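Telomerase reverse transcriptase (Candida tropicalis MYA-3404, PDB 6ZD1) probably extends chromosome ends by copying a template within the telomerase RNA into telomeric DNA repeats, as a specialised reverse transcriptase. Local coordinates at residues I471-D474 against I475-T479. Sequence-based numbering, arbitrary orientation.
Sequences IFCD and ILYST
C473 and Y477, one turn apart on helix 469-484 of the reverse transcriptase domain, form a sulfur-aromatic contact. With SG anti to the backbone N (chi1 -173°), the thiol swings along the helix and over one face of the Y477 ring, 4.3 Å from SG to the ring centroid. It is offset toward the rim, where CD2 and CE2 are its nearest ring atoms. C343 of helix 343-346 touches both side chains.

On another side of the helix, S478 turns its hydroxyl back to the preceding turn: OG donates to D474 O at 2.7 Å, while S478 N bonds the same oxygen at 3.0 Å. The two donors approach from opposite faces of the carbonyl plane, doubling the grip on one acceptor. D474 OD1 lies 3.2 Å from S478 OG, but its stronger partners are R499 and R296, which form salt bridges with it and probably stabilise its negative charge. F472 faces helix 349-359, whereas I471 and I475 pack on L288 of helix 263-298, with I471 CG1 and I475 CG1 4.3 Å apart. The serine arrangement recurs one residue on, where T479 OG1 donates to I475 O at 2.8 Å.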
ATOM      1  N   ILE A 471      -7.275 -11.825  -5.978  1.00 51.54           N
ATOM      2  CA  ILE A 471      -8.614 -12.345  -6.222  1.00 50.68           C
ATOM      3  C   ILE A 471      -8.561 -13.837  -6.522  1.00 51.61           C
ATOM      4  O   ILE A 471      -9.521 -14.566  -6.240  1.00 50.99           O
ATOM      5  CB  ILE A 471      -9.311 -11.554  -7.344  1.00 52.70           C
ATOM      6  CG1 ILE A 471     -10.801 -11.902  -7.387  1.00 55.51           C
ATOM      7  CG2 ILE A 471      -8.652 -11.815  -8.692  1.00 63.33           C
ATOM      8  CD1 ILE A 471     -11.642 -10.872  -8.099  1.00 59.07           C
ATOM      9  N   PHE A 472      -7.445 -14.327  -7.071  1.00 51.40           N
ATOM     10  CA  PHE A 472      -7.278 -15.770  -7.210  1.00 61.91           C
ATOM     11  C   PHE A 472      -7.408 -16.450  -5.853  1.00 55.22           C
ATOM     12  O   PHE A 472      -8.248 -17.337  -5.666  1.00 53.59           O
ATOM     13  CB  PHE A 472      -5.920 -16.093  -7.838  1.00 55.86           C
ATOM     14  CG  PHE A 472      -5.871 -15.911  -9.329  1.00 54.52           C
ATOM     15  CD1 PHE A 472      -7.038 -15.797 -10.068  1.00 55.06           C
ATOM     16  CD2 PHE A 472      -4.652 -15.868  -9.995  1.00 52.17           C
ATOM     17  CE1 PHE A 472      -6.992 -15.635 -11.442  1.00 56.07           C
ATOM     18  CE2 PHE A 472      -4.599 -15.705 -11.372  1.00 53.80           C
ATOM     19  CZ  PHE A 472      -5.770 -15.591 -12.095  1.00 62.73           C
ATOM     20  N   CYS A 473      -6.629 -15.986  -4.872  1.00 59.84           N
ATOM     21  CA  CYS A 473      -6.668 -16.587  -3.545  1.00 56.99           C
ATOM     22  C   CYS A 473      -8.046 -16.441  -2.914  1.00 54.94           C
ATOM     23  O   CYS A 473      -8.488 -17.327  -2.173  1.00 50.90           O
ATOM     24  CB  CYS A 473      -5.593 -15.945  -2.665  1.00 51.78           C
ATOM     25  SG  CYS A 473      -5.355 -16.697  -1.045  1.00 96.54           S
ATOM     26  N   ASP A 474      -8.757 -15.357  -3.231  1.00 52.84           N
ATOM     27  CA  ASP A 474     -10.103 -15.163  -2.701  1.00 49.14           C
ATOM     28  C   ASP A 474     -11.087 -16.146  -3.324  1.00 56.31           C
ATOM     29  O   ASP A 474     -11.926 -16.723  -2.623  1.00 59.01           O
ATOM     30  CB  ASP A 474     -10.550 -13.721  -2.947  1.00 66.59           C
ATOM     31  CG  ASP A 474     -11.729 -13.313  -2.085  1.00 68.35           C
ATOM     32  OD1 ASP A 474     -12.178 -14.126  -1.247  1.00 60.89           O
ATOM     33  OD2 ASP A 474     -12.207 -12.170  -2.247  1.00 72.02           O
ATOM     34  N   ILE A 475     -10.994 -16.351  -4.639  1.00 61.85           N
ATOM     35  CA  ILE A 475     -11.867 -17.309  -5.316  1.00 57.88           C
ATOM     36  C   ILE A 475     -11.656 -18.709  -4.753  1.00 59.18           C
ATOM     37  O   ILE A 475     -12.615 -19.423  -4.438  1.00 61.07           O
ATOM     38  CB  ILE A 475     -11.628 -17.276  -6.836  1.00 67.60           C
ATOM     39  CG1 ILE A 475     -12.141 -15.971  -7.443  1.00 55.96           C
ATOM     40  CG2 ILE A 475     -12.291 -18.467  -7.513  1.00 55.44           C
ATOM     41  CD1 ILE A 475     -11.834 -15.848  -8.922  1.00 54.99           C
ATOM     42  N   LEU A 476     -10.393 -19.127  -4.629  1.00 51.79           N
ATOM     43  CA  LEU A 476     -10.106 -20.496  -4.214  1.00 55.26           C
ATOM     44  C   LEU A 476     -10.540 -20.744  -2.772  1.00 64.02           C
ATOM     45  O   LEU A 476     -11.203 -21.745  -2.477  1.00 62.28           O
ATOM     46  CB  LEU A 476      -8.614 -20.797  -4.392  1.00 50.00           C
ATOM     47  CG  LEU A 476      -8.160 -22.211  -4.006  1.00 51.99           C
ATOM     48  CD1 LEU A 476      -9.012 -23.263  -4.694  1.00 52.44           C
ATOM     49  CD2 LEU A 476      -6.694 -22.437  -4.329  1.00 58.38           C
ATOM     50  N   TYR A 477     -10.185 -19.835  -1.857  1.00 57.87           N
ATOM     51  CA  TYR A 477     -10.524 -20.052  -0.453  1.00 67.93           C
ATOM     52  C   TYR A 477     -12.021 -19.892  -0.196  1.00 63.22           C
ATOM     53  O   TYR A 477     -12.568 -20.565   0.685  1.00 65.51           O
ATOM     54  CB  TYR A 477      -9.715 -19.112   0.446  1.00 65.36           C
ATOM     55  CG  TYR A 477      -8.304 -19.593   0.753  1.00 63.83           C
ATOM     56  CD1 TYR A 477      -7.755 -20.689   0.096  1.00 69.40           C
ATOM     57  CD2 TYR A 477      -7.530 -18.955   1.714  1.00 61.36           C
ATOM     58  CE1 TYR A 477      -6.467 -21.127   0.382  1.00 63.76           C
ATOM     59  CE2 TYR A 477      -6.245 -19.385   2.006  1.00 64.16           C
ATOM     60  CZ  TYR A 477      -5.718 -20.469   1.338  1.00 70.50           C
ATOM     61  OH  TYR A 477      -4.442 -20.894   1.632  1.00 62.25           O
ATOM     62  N   SER A 478     -12.705 -19.025  -0.947  1.00 56.69           N
ATOM     63  CA  SER A 478     -14.161 -18.976  -0.841  1.00 63.97           C
ATOM     64  C   SER A 478     -14.779 -20.288  -1.304  1.00 71.12           C
ATOM     65  O   SER A 478     -15.687 -20.819  -0.654  1.00 80.33           O
ATOM     66  CB  SER A 478     -14.722 -17.810  -1.657  1.00 54.93           C
ATOM     67  OG  SER A 478     -14.248 -16.564  -1.169  1.00 75.50           O
ATOM     68  N   THR A 479     -14.297 -20.817  -2.430  1.00 63.82           N
ATOM     69  CA  THR A 479     -14.744 -22.121  -2.905  1.00 60.37           C
ATOM     70  C   THR A 479     -14.408 -23.218  -1.904  1.00 63.23           C
ATOM     71  O   THR A 479     -15.224 -24.112  -1.652  1.00 69.60           O
ATOM     72  CB  THR A 479     -14.104 -22.422  -4.260  1.00 71.96           C
ATOM     73  OG1 THR A 479     -14.468 -21.402  -5.199  1.00 68.57           O
ATOM     74  CG2 THR A 479     -14.562 -23.775  -4.785  1.00 80.93           C
TER